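Thioredoxin domain-containing protein (Sinorhizobium meliloti, PDB 3U5R) is of uncharacterised biological role but has a thioredoxin fold of the AhpC/TSA family, so it may act as an antioxidant oxidoreductase. Local coordinates at residues C71-L76 with P197-N202; N99-Q104 with C201-T206; A80-A85 with Y121-P126. All blocks are in the same frame, centred on the assembly; numbering follows the deposited sequence.

Interaction 1. Residues C71-L76 with P197-N202; sequences CPFVVL and PSIGCN
The ring of Phe73 lies over Gly200, whose CA sits 4.0 Å from the centroid of that ring and 27° off its normal, a CH-pi contact made over one face. Because CG of Phe73 is turned opposite its own carbonyl carbon (chi1 -63°), the ring is laid across Gly200 and beside Ile199. Its CE2 reaches 4.0 Å from Ile199 CG2, the two side chains lying side by side and pointing the same way. A serine in place of Phe73 would probably lose both contacts, opening a gap over Gly200 and leaving the methyl of Ile199 without this aromatic neighbour.

Next to the ring come two sulfurs. Cys71 SG lies in the plane of the Phe73 ring, at its edge, and approaches Cys201 SG to 3.2 Å. This is well beyond the length of a disulfide bond, yet shorter than ordinary sulfur contact, so the two cysteines are modelled unbonded, their sulfurs in close contact. Pro72 CD flanks the pair, 3.8 Å from Cys201 SG.

In the fold, Cys71 is the N-cap residue of helix 72-75, following strand 61-66; thioredoxin-fold redox proteins commonly carry a reactive cysteine at the start of this helix, and the cysteine pair here is consistent with such a site. Strand 199-202 is the middle strand of a small antiparallel sheet, between 27-28 and 143-144, and Cys71 and Cys201 both touch Thr144.

Toward the polar edge, Cys201 N points at Cys71 SG over 3.6 Å, a weak hydrogen bond but a fairly straight one (160° at the hydrogen). The SG is brought there by lying opposite the backbone N of Cys71, while that same N is bonded to the hydroxyl of Ser68.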
loop_
_atom_site.group_PDB
_atom_site.type_symbol
_atom_site.label_atom_id
_atom_site.label_comp_id
_atom_site.label_asym_id
_atom_site.label_seq_id
_atom_site.Cartn_x
_atom_site.Cartn_y
_atom_site.Cartn_z
ATOM N N CYS A 71 -13.355 -0.727 1.750
ATOM C CA CYS A 71 -13.351 -0.920 0.296
ATOM C C CYS A 71 -13.345 -2.454 -0.130
ATOM O O CYS A 71 -12.468 -3.190 0.264
ATOM C CB CYS A 71 -12.109 -0.192 -0.302
ATOM S SG CYS A 71 -11.884 -0.646 -2.041
ATOM N N PRO A 72 -14.344 -2.949 -0.933
ATOM C CA PRO A 72 -14.369 -4.371 -1.427
ATOM C C PRO A 72 -13.117 -4.815 -2.155
ATOM O O PRO A 72 -12.711 -5.993 -2.078
ATOM C CB PRO A 72 -15.542 -4.411 -2.414
ATOM C CG PRO A 72 -16.411 -3.262 -1.992
ATOM C CD PRO A 72 -15.508 -2.185 -1.438
ATOM N N PHE A 73 -12.442 -3.906 -2.821
ATOM C CA PHE A 73 -11.189 -4.299 -3.497
ATOM C C PHE A 73 -10.056 -4.533 -2.532
ATOM O O PHE A 73 -9.165 -5.361 -2.825
ATOM C CB PHE A 73 -10.779 -3.237 -4.556
ATOM C CG PHE A 73 -11.773 -3.116 -5.624
ATOM C CD1 PHE A 73 -12.943 -2.421 -5.405
ATOM C CD2 PHE A 73 -11.577 -3.788 -6.834
ATOM C CE1 PHE A 73 -13.902 -2.371 -6.399
ATOM C CE2 PHE A 73 -12.536 -3.763 -7.836
ATOM C CZ PHE A 73 -13.696 -3.067 -7.597
ATOM N N VAL A 74 -10.051 -3.817 -1.393
ATOM C CA VAL A 74 -9.113 -4.155 -0.362
ATOM C C VAL A 74 -9.537 -5.379 0.457
ATOM O O VAL A 74 -8.706 -6.196 0.813
ATOM C CB VAL A 74 -8.917 -2.944 0.571
ATOM C CG1 VAL A 74 -8.062 -3.315 1.847
ATOM C CG2 VAL A 74 -8.270 -1.805 -0.235
ATOM N N VAL A 75 -10.831 -5.466 0.822
ATOM C CA VAL A 75 -11.361 -6.680 1.520
ATOM C C VAL A 75 -10.935 -7.969 0.811
ATOM O O VAL A 75 -10.402 -8.936 1.428
ATOM C CB VAL A 75 -12.943 -6.557 1.743
ATOM C CG1 VAL A 75 -13.644 -7.952 2.148
ATOM C CG2 VAL A 75 -13.242 -5.411 2.820
ATOM N N LEU A 76 -11.098 -7.981 -0.507
ATOM C CA LEU A 76 -10.601 -9.109 -1.307
ATOM C C LEU A 76 -9.159 -9.620 -0.977
ATOM O O LEU A 76 -8.910 -10.845 -0.972
ATOM C CB LEU A 76 -10.675 -8.751 -2.795
ATOM C CG LEU A 76 -10.232 -9.846 -3.752
ATOM C CD1 LEU A 76 -11.267 -10.994 -3.937
ATOM C CD2 LEU A 76 -9.943 -9.167 -5.083
ATOM N N PRO A 197 -2.546 -1.386 -14.056
ATOM C CA PRO A 197 -2.966 -0.466 -13.010
ATOM C C PRO A 197 -3.898 -1.158 -11.984
ATOM O O PRO A 197 -4.690 -2.000 -12.384
ATOM C CB PRO A 197 -3.757 0.620 -13.756
ATOM C CG PRO A 197 -3.294 0.501 -15.243
ATOM C CD PRO A 197 -2.845 -0.918 -15.447
ATOM N N SER A 198 -3.827 -0.791 -10.692
ATOM C CA SER A 198 -4.790 -1.396 -9.778
ATOM C C SER A 198 -6.100 -0.672 -9.987
ATOM O O SER A 198 -6.148 0.422 -10.558
ATOM C CB SER A 198 -4.353 -1.253 -8.303
ATOM O OG SER A 198 -4.159 0.118 -8.004
ATOM N N ILE A 199 -7.160 -1.285 -9.489
ATOM C CA ILE A 199 -8.499 -0.729 -9.517
ATOM C C ILE A 199 -8.999 -0.758 -8.126
ATOM O O ILE A 199 -8.784 -1.751 -7.415
ATOM C CB ILE A 199 -9.414 -1.646 -10.297
ATOM C CG1 ILE A 199 -8.894 -1.760 -11.729
ATOM C CG2 ILE A 199 -10.910 -1.102 -10.263
ATOM C CD1 ILE A 199 -9.284 -0.602 -12.617
ATOM N N GLY A 200 -9.670 0.306 -7.706
ATOM C CA GLY A 200 -10.405 0.217 -6.418
ATOM C C GLY A 200 -11.423 1.324 -6.209
ATOM O O GLY A 200 -11.723 2.063 -7.112
ATOM N N CYS A 201 -11.895 1.482 -4.979
ATOM C CA CYS A 201 -12.649 2.625 -4.610
ATOM C C CYS A 201 -11.759 3.851 -4.649
ATOM O O CYS A 201 -10.617 3.783 -4.171
ATOM C CB CYS A 201 -13.121 2.411 -3.185
ATOM S SG CYS A 201 -14.385 1.009 -3.181
ATOM N N ASN A 202 -12.270 4.977 -5.168
ATOM C CA ASN A 202 -11.502 6.220 -5.051
ATOM C C ASN A 202 -11.163 6.472 -3.586
ATOM O O ASN A 202 -11.940 6.147 -2.663
ATOM C CB ASN A 202 -12.182 7.462 -5.681
ATOM C CG ASN A 202 -13.509 7.814 -4.993
ATOM O OD1 ASN A 202 -14.366 6.954 -4.828
ATOM N ND2 ASN A 202 -13.660 9.078 -4.545
#

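Interaction 2. Residues N99-Q104 with C201-T206; sequences NSNDAQ and CNIKWT
Asp102 carries CG opposite its backbone N (chi1 168°), which swings its carboxylate against Thr206, OD2 coming 3.4 Å from Thr206 CA. Thr206 CG2 packs 3.7 Å from Asp102 CB, the two side chains crossing at about a right angle. The Lys204 chain is bent at chi2 (-59°) and again at chi4, and its NZ curls back to Asn202, 2.9 Å from Asn202 O and equally near Asn202 OD1, the latter met from above the amide plane. The aliphatic part of Lys204 lies across Asn101.

Between the backbones, Asp102 N donates to Lys204 O at 3.0 Å. Lys204 is the centre of an inverse gamma turn, and its carbonyl also receives the amide of Gln133, which binds Ser100 O as well. Asp102 OD1 forms an Asx turn by accepting from Gln104 N at 2.9 Å, and Ala105 N is its second donor. Behind Lys204, CG2 of Ile203 sits 3.6 Å above the centre of the Trp205 ring.

The charges of Lys204 and Asp102 are thus spent on polar groups near each, not on one another, and the join between loop and C-terminal chain probably depends more on the backbone bond and the shared Gln133 amide than on charge.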
loop_
_atom_site.group_PDB
_atom_site.type_symbol
_atom_site.label_atom_id
_atom_site.label_comp_id
_atom_site.label_asym_id
_atom_site.label_seq_id
_atom_site.Cartn_x
_atom_site.Cartn_y
_atom_site.Cartn_z
ATOM N N ASN A 99 -3.980 4.738 5.396
ATOM C CA ASN A 99 -5.395 4.924 5.144
ATOM C C ASN A 99 -5.567 6.435 5.054
ATOM O O ASN A 99 -5.449 7.132 6.100
ATOM C CB ASN A 99 -6.194 4.357 6.323
ATOM C CG ASN A 99 -7.654 4.429 6.099
ATOM O OD1 ASN A 99 -8.193 5.477 5.663
ATOM N ND2 ASN A 99 -8.334 3.302 6.340
ATOM N N SER A 100 -5.812 6.959 3.859
ATOM C CA SER A 100 -5.991 8.413 3.694
ATOM C C SER A 100 -7.437 8.824 3.566
ATOM O O SER A 100 -7.699 9.989 3.287
ATOM C CB SER A 100 -5.302 8.948 2.438
ATOM O OG SER A 100 -3.991 8.505 2.458
ATOM N N ASN A 101 -8.360 7.890 3.793
ATOM C CA ASN A 101 -9.751 8.188 3.556
ATOM C C ASN A 101 -10.366 9.116 4.656
ATOM O O ASN A 101 -10.074 8.986 5.858
ATOM C CB ASN A 101 -10.553 6.891 3.440
ATOM C CG ASN A 101 -10.418 6.215 2.076
ATOM O OD1 ASN A 101 -10.951 5.134 1.877
ATOM N ND2 ASN A 101 -9.728 6.827 1.146
ATOM N N ASP A 102 -11.247 10.010 4.222
ATOM C CA ASP A 102 -11.844 10.991 5.134
ATOM C C ASP A 102 -12.769 10.298 6.153
ATOM O O ASP A 102 -13.819 9.715 5.795
ATOM C CB ASP A 102 -12.587 12.002 4.288
ATOM C CG ASP A 102 -13.505 12.933 5.100
ATOM O OD1 ASP A 102 -13.625 12.837 6.347
ATOM O OD2 ASP A 102 -14.141 13.783 4.414
ATOM N N ALA A 103 -12.366 10.320 7.426
ATOM C CA ALA A 103 -13.018 9.442 8.367
ATOM C C ALA A 103 -14.251 10.119 9.009
ATOM O O ALA A 103 -15.005 9.450 9.727
ATOM C CB ALA A 103 -12.051 8.972 9.411
ATOM N N GLN A 104 -14.448 11.416 8.748
ATOM C CA GLN A 104 -15.699 12.103 9.137
ATOM C C GLN A 104 -16.776 11.567 8.202
ATOM O O GLN A 104 -17.837 11.119 8.679
ATOM C CB GLN A 104 -15.605 13.636 9.000
ATOM C CG GLN A 104 -14.431 14.321 9.696
ATOM C CD GLN A 104 -14.471 14.223 11.231
ATOM O OE1 GLN A 104 -13.656 13.511 11.856
ATOM N NE2 GLN A 104 -15.412 14.944 11.847
ATOM N N CYS A 201 -11.895 1.482 -4.979
ATOM C CA CYS A 201 -12.649 2.625 -4.610
ATOM C C CYS A 201 -11.759 3.851 -4.649
ATOM O O CYS A 201 -10.617 3.783 -4.171
ATOM C CB CYS A 201 -13.121 2.411 -3.185
ATOM S SG CYS A 201 -14.385 1.009 -3.181
ATOM N N ASN A 202 -12.270 4.977 -5.168
ATOM C CA ASN A 202 -11.502 6.220 -5.051
ATOM C C ASN A 202 -11.163 6.472 -3.586
ATOM O O ASN A 202 -11.940 6.147 -2.663
ATOM C CB ASN A 202 -12.182 7.462 -5.681
ATOM C CG ASN A 202 -13.509 7.814 -4.993
ATOM O OD1 ASN A 202 -14.366 6.954 -4.828
ATOM N ND2 ASN A 202 -13.660 9.078 -4.545
ATOM N N ILE A 203 -9.974 7.038 -3.380
ATOM C CA ILE A 203 -9.643 7.692 -2.130
ATOM C C ILE A 203 -10.737 8.689 -1.796
ATOM O O ILE A 203 -11.151 9.520 -2.621
ATOM C CB ILE A 203 -8.209 8.353 -2.203
ATOM C CG1 ILE A 203 -7.201 7.216 -2.475
ATOM C CG2 ILE A 203 -7.901 9.243 -0.931
ATOM C CD1 ILE A 203 -5.895 7.223 -1.841
ATOM N N LYS A 204 -11.210 8.648 -0.557
ATOM C CA LYS A 204 -12.288 9.551 -0.201
ATOM C C LYS A 204 -11.718 10.883 0.279
ATOM O O LYS A 204 -11.549 11.089 1.476
ATOM C CB LYS A 204 -13.148 8.867 0.864
ATOM C CG LYS A 204 -13.698 7.517 0.364
ATOM C CD LYS A 204 -14.550 7.767 -0.898
ATOM C CE LYS A 204 -15.442 6.579 -1.300
ATOM N NZ LYS A 204 -14.795 5.678 -2.298
ATOM N N TRP A 205 -11.409 11.755 -0.683
ATOM C CA TRP A 205 -10.864 13.085 -0.431
ATOM C C TRP A 205 -11.883 13.875 0.410
ATOM O O TRP A 205 -13.090 13.767 0.185
ATOM C CB TRP A 205 -10.673 13.803 -1.772
ATOM C CG TRP A 205 -9.803 12.990 -2.656
ATOM C CD1 TRP A 205 -10.176 12.287 -3.753
ATOM C CD2 TRP A 205 -8.381 12.753 -2.474
ATOM N NE1 TRP A 205 -9.067 11.633 -4.298
ATOM C CE2 TRP A 205 -7.958 11.921 -3.529
ATOM C CE3 TRP A 205 -7.441 13.169 -1.513
ATOM C CZ2 TRP A 205 -6.633 11.477 -3.654
ATOM C CZ3 TRP A 205 -6.091 12.739 -1.663
ATOM C CH2 TRP A 205 -5.720 11.901 -2.723
ATOM N N THR A 206 -11.398 14.607 1.410
ATOM C CA THR A 206 -12.257 15.533 2.178
ATOM C C THR A 206 -12.743 16.617 1.199
ATOM O O THR A 206 -11.971 17.032 0.335
ATOM C CB THR A 206 -11.460 16.185 3.295
ATOM O OG1 THR A 206 -10.494 17.060 2.699
ATOM C CG2 THR A 206 -10.697 15.170 4.043
#

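Interaction 3. Residues A80-A85 with Y121-P126; sequences ALAKFA and YGYGFP
A water bridges Ala82 and Gly124: it donates to Ala82 O at 2.8 Å and accepts from Gly124 N at the same distance, linking the helix to the loop where no direct hydrogen bond does so. Beside it, the methyl of Ala82 meets the edge of the Tyr123 ring, near the ring plane, with CB 3.7 Å from Tyr123 CD1; the same CB lies 3.5 Å from Tyr121 O.

The loop segment completes a beta-alpha-beta crossover, in which helix 111-121 connects strand 93-99 to the parallel neighbour 127-129. Gly122, with positive phi (71°), is where the chain leaves that helix, and the loop that follows carries Tyr123 and Phe125 against helix 78-88.

Phe125 takes a chi1 of 44°, CG between backbone N and carbonyl carbon, a torsion that lays its ring against the helix, beside Ala85 and Leu81. Its CD1 is 3.4 Å from Ala85 CB, a close contact, while CZ stands 4.1 Å from Leu81 CG, the two side chains crossing nearly at right angles. That CZ also rides 3.2 Å above the Tyr123 ring, toward its rim. Val95 of strand 93-99 is touched by both Ala85 and Phe125.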
loop_
_atom_site.group_PDB
_atom_site.type_symbol
_atom_site.label_atom_id
_atom_site.label_comp_id
_atom_site.label_asym_id
_atom_site.label_seq_id
_atom_site.Cartn_x
_atom_site.Cartn_y
_atom_site.Cartn_z
ATOM N N ALA A 80 -4.351 -11.983 2.132
ATOM C CA ALA A 80 -3.200 -12.151 1.298
ATOM C C ALA A 80 -2.134 -11.112 1.538
ATOM O O ALA A 80 -1.030 -11.400 1.510
ATOM C CB ALA A 80 -3.566 -12.194 -0.080
ATOM N N LEU A 81 -2.530 -9.910 1.793
ATOM C CA LEU A 81 -1.562 -8.867 2.029
ATOM C C LEU A 81 -0.815 -9.099 3.351
ATOM O O LEU A 81 0.396 -8.870 3.446
ATOM C CB LEU A 81 -2.306 -7.548 2.081
ATOM C CG LEU A 81 -1.483 -6.279 2.356
ATOM C CD1 LEU A 81 -0.396 -6.166 1.265
ATOM C CD2 LEU A 81 -2.465 -5.044 2.295
ATOM N N ALA A 82 -1.547 -9.511 4.402
ATOM C CA ALA A 82 -0.910 -9.777 5.664
ATOM C C ALA A 82 0.048 -10.968 5.495
ATOM O O ALA A 82 1.180 -10.965 6.036
ATOM C CB ALA A 82 -1.987 -10.022 6.778
ATOM N N LYS A 83 -0.375 -11.973 4.737
ATOM C CA LYS A 83 0.489 -13.127 4.457
ATOM C C LYS A 83 1.760 -12.723 3.652
ATOM O O LYS A 83 2.941 -13.070 3.999
ATOM C CB LYS A 83 -0.337 -14.166 3.669
ATOM C CG LYS A 83 0.470 -15.341 3.040
ATOM C CD LYS A 83 1.254 -16.076 4.110
ATOM C CE LYS A 83 1.731 -17.464 3.566
ATOM N NZ LYS A 83 0.705 -17.803 2.486
ATOM N N PHE A 84 1.533 -11.958 2.587
ATOM C CA PHE A 84 2.627 -11.429 1.751
ATOM C C PHE A 84 3.632 -10.664 2.603
ATOM O O PHE A 84 4.837 -10.929 2.548
ATOM C CB PHE A 84 1.996 -10.478 0.727
ATOM C CG PHE A 84 2.977 -9.584 0.001
ATOM C CD1 PHE A 84 3.626 -10.018 -1.113
ATOM C CD2 PHE A 84 3.199 -8.294 0.414
ATOM C CE1 PHE A 84 4.520 -9.151 -1.839
ATOM C CE2 PHE A 84 4.070 -7.440 -0.339
ATOM C CZ PHE A 84 4.716 -7.896 -1.412
ATOM N N ALA A 85 3.153 -9.655 3.343
ATOM C CA ALA A 85 4.114 -8.854 4.125
ATOM C C ALA A 85 4.897 -9.762 5.109
ATOM O O ALA A 85 6.108 -9.636 5.209
ATOM C CB ALA A 85 3.447 -7.677 4.852
ATOM N N TYR A 121 -6.934 -8.603 11.457
ATOM C CA TYR A 121 -6.398 -9.290 10.287
ATOM C C TYR A 121 -4.914 -9.652 10.383
ATOM O O TYR A 121 -4.348 -10.157 9.417
ATOM C CB TYR A 121 -6.773 -8.538 8.989
ATOM C CG TYR A 121 -8.252 -8.456 8.878
ATOM C CD1 TYR A 121 -8.993 -9.586 8.489
ATOM C CD2 TYR A 121 -8.929 -7.314 9.248
ATOM C CE1 TYR A 121 -10.377 -9.564 8.464
ATOM C CE2 TYR A 121 -10.305 -7.265 9.207
ATOM C CZ TYR A 121 -11.026 -8.413 8.802
ATOM O OH TYR A 121 -12.393 -8.398 8.740
ATOM N N GLY A 122 -4.305 -9.412 11.534
ATOM C CA GLY A 122 -2.925 -9.873 11.791
ATOM C C GLY A 122 -1.875 -9.077 10.966
ATOM O O GLY A 122 -0.863 -9.625 10.521
ATOM N N TYR A 123 -2.122 -7.786 10.751
ATOM C CA TYR A 123 -1.169 -7.011 9.921
ATOM C C TYR A 123 0.144 -6.853 10.702
ATOM O O TYR A 123 0.154 -6.171 11.724
ATOM C CB TYR A 123 -1.788 -5.612 9.668
ATOM C CG TYR A 123 -2.913 -5.542 8.640
ATOM C CD1 TYR A 123 -3.210 -6.632 7.785
ATOM C CD2 TYR A 123 -3.595 -4.380 8.452
ATOM C CE1 TYR A 123 -4.189 -6.529 6.755
ATOM C CE2 TYR A 123 -4.622 -4.264 7.455
ATOM C CZ TYR A 123 -4.910 -5.336 6.626
ATOM O OH TYR A 123 -5.907 -5.184 5.658
ATOM N N GLY A 124 1.229 -7.450 10.224
ATOM C CA GLY A 124 2.523 -7.249 10.841
ATOM C C GLY A 124 3.208 -5.909 10.480
ATOM O O GLY A 124 4.157 -5.486 11.140
ATOM N N PHE A 125 2.727 -5.247 9.452
ATOM C CA PHE A 125 3.377 -3.991 8.947
ATOM C C PHE A 125 2.695 -2.784 9.605
ATOM O O PHE A 125 1.541 -2.877 10.056
ATOM C CB PHE A 125 3.184 -3.883 7.438
ATOM C CG PHE A 125 1.784 -4.226 6.996
ATOM C CD1 PHE A 125 1.473 -5.499 6.593
ATOM C CD2 PHE A 125 0.785 -3.251 6.989
ATOM C CE1 PHE A 125 0.167 -5.841 6.146
ATOM C CE2 PHE A 125 -0.550 -3.557 6.523
ATOM C CZ PHE A 125 -0.859 -4.893 6.144
ATOM N N PRO A 126 3.408 -1.662 9.680
ATOM C CA PRO A 126 2.687 -0.518 10.200
ATOM C C PRO A 126 1.498 -0.069 9.268
ATOM O O PRO A 126 1.642 -0.004 8.029
ATOM C CB PRO A 126 3.789 0.559 10.306
ATOM C CG PRO A 126 4.866 0.083 9.222
ATOM C CD PRO A 126 4.849 -1.395 9.429
HETATM O O HOH W 1 1.781 -9.064 8.058
#

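How the interactions relate
From the N terminus, the chain first enters interaction 1 at 71-76, then interaction 3 at 80-85, almost at once since helix 72-75 is followed by helix 78-88. Interaction 2 begins at 99-104, and 121-126 then closes the loop of interaction 3, the shortest of the three and lying wholly within that of interaction 1. Interactions 2 and 3 cross, their segments alternating along the chain, though their nearest atoms remain about 8 Å apart. Interactions 1 and 2 finish on overlapping segments that share Cys201 and Asn202. Interaction 1 ties helix 72-75 to strand 199-202, interaction 2 ties the loop after strand 93-99 to the chain running on from that strand, and interaction 3 joins helix 78-88 to the crossover.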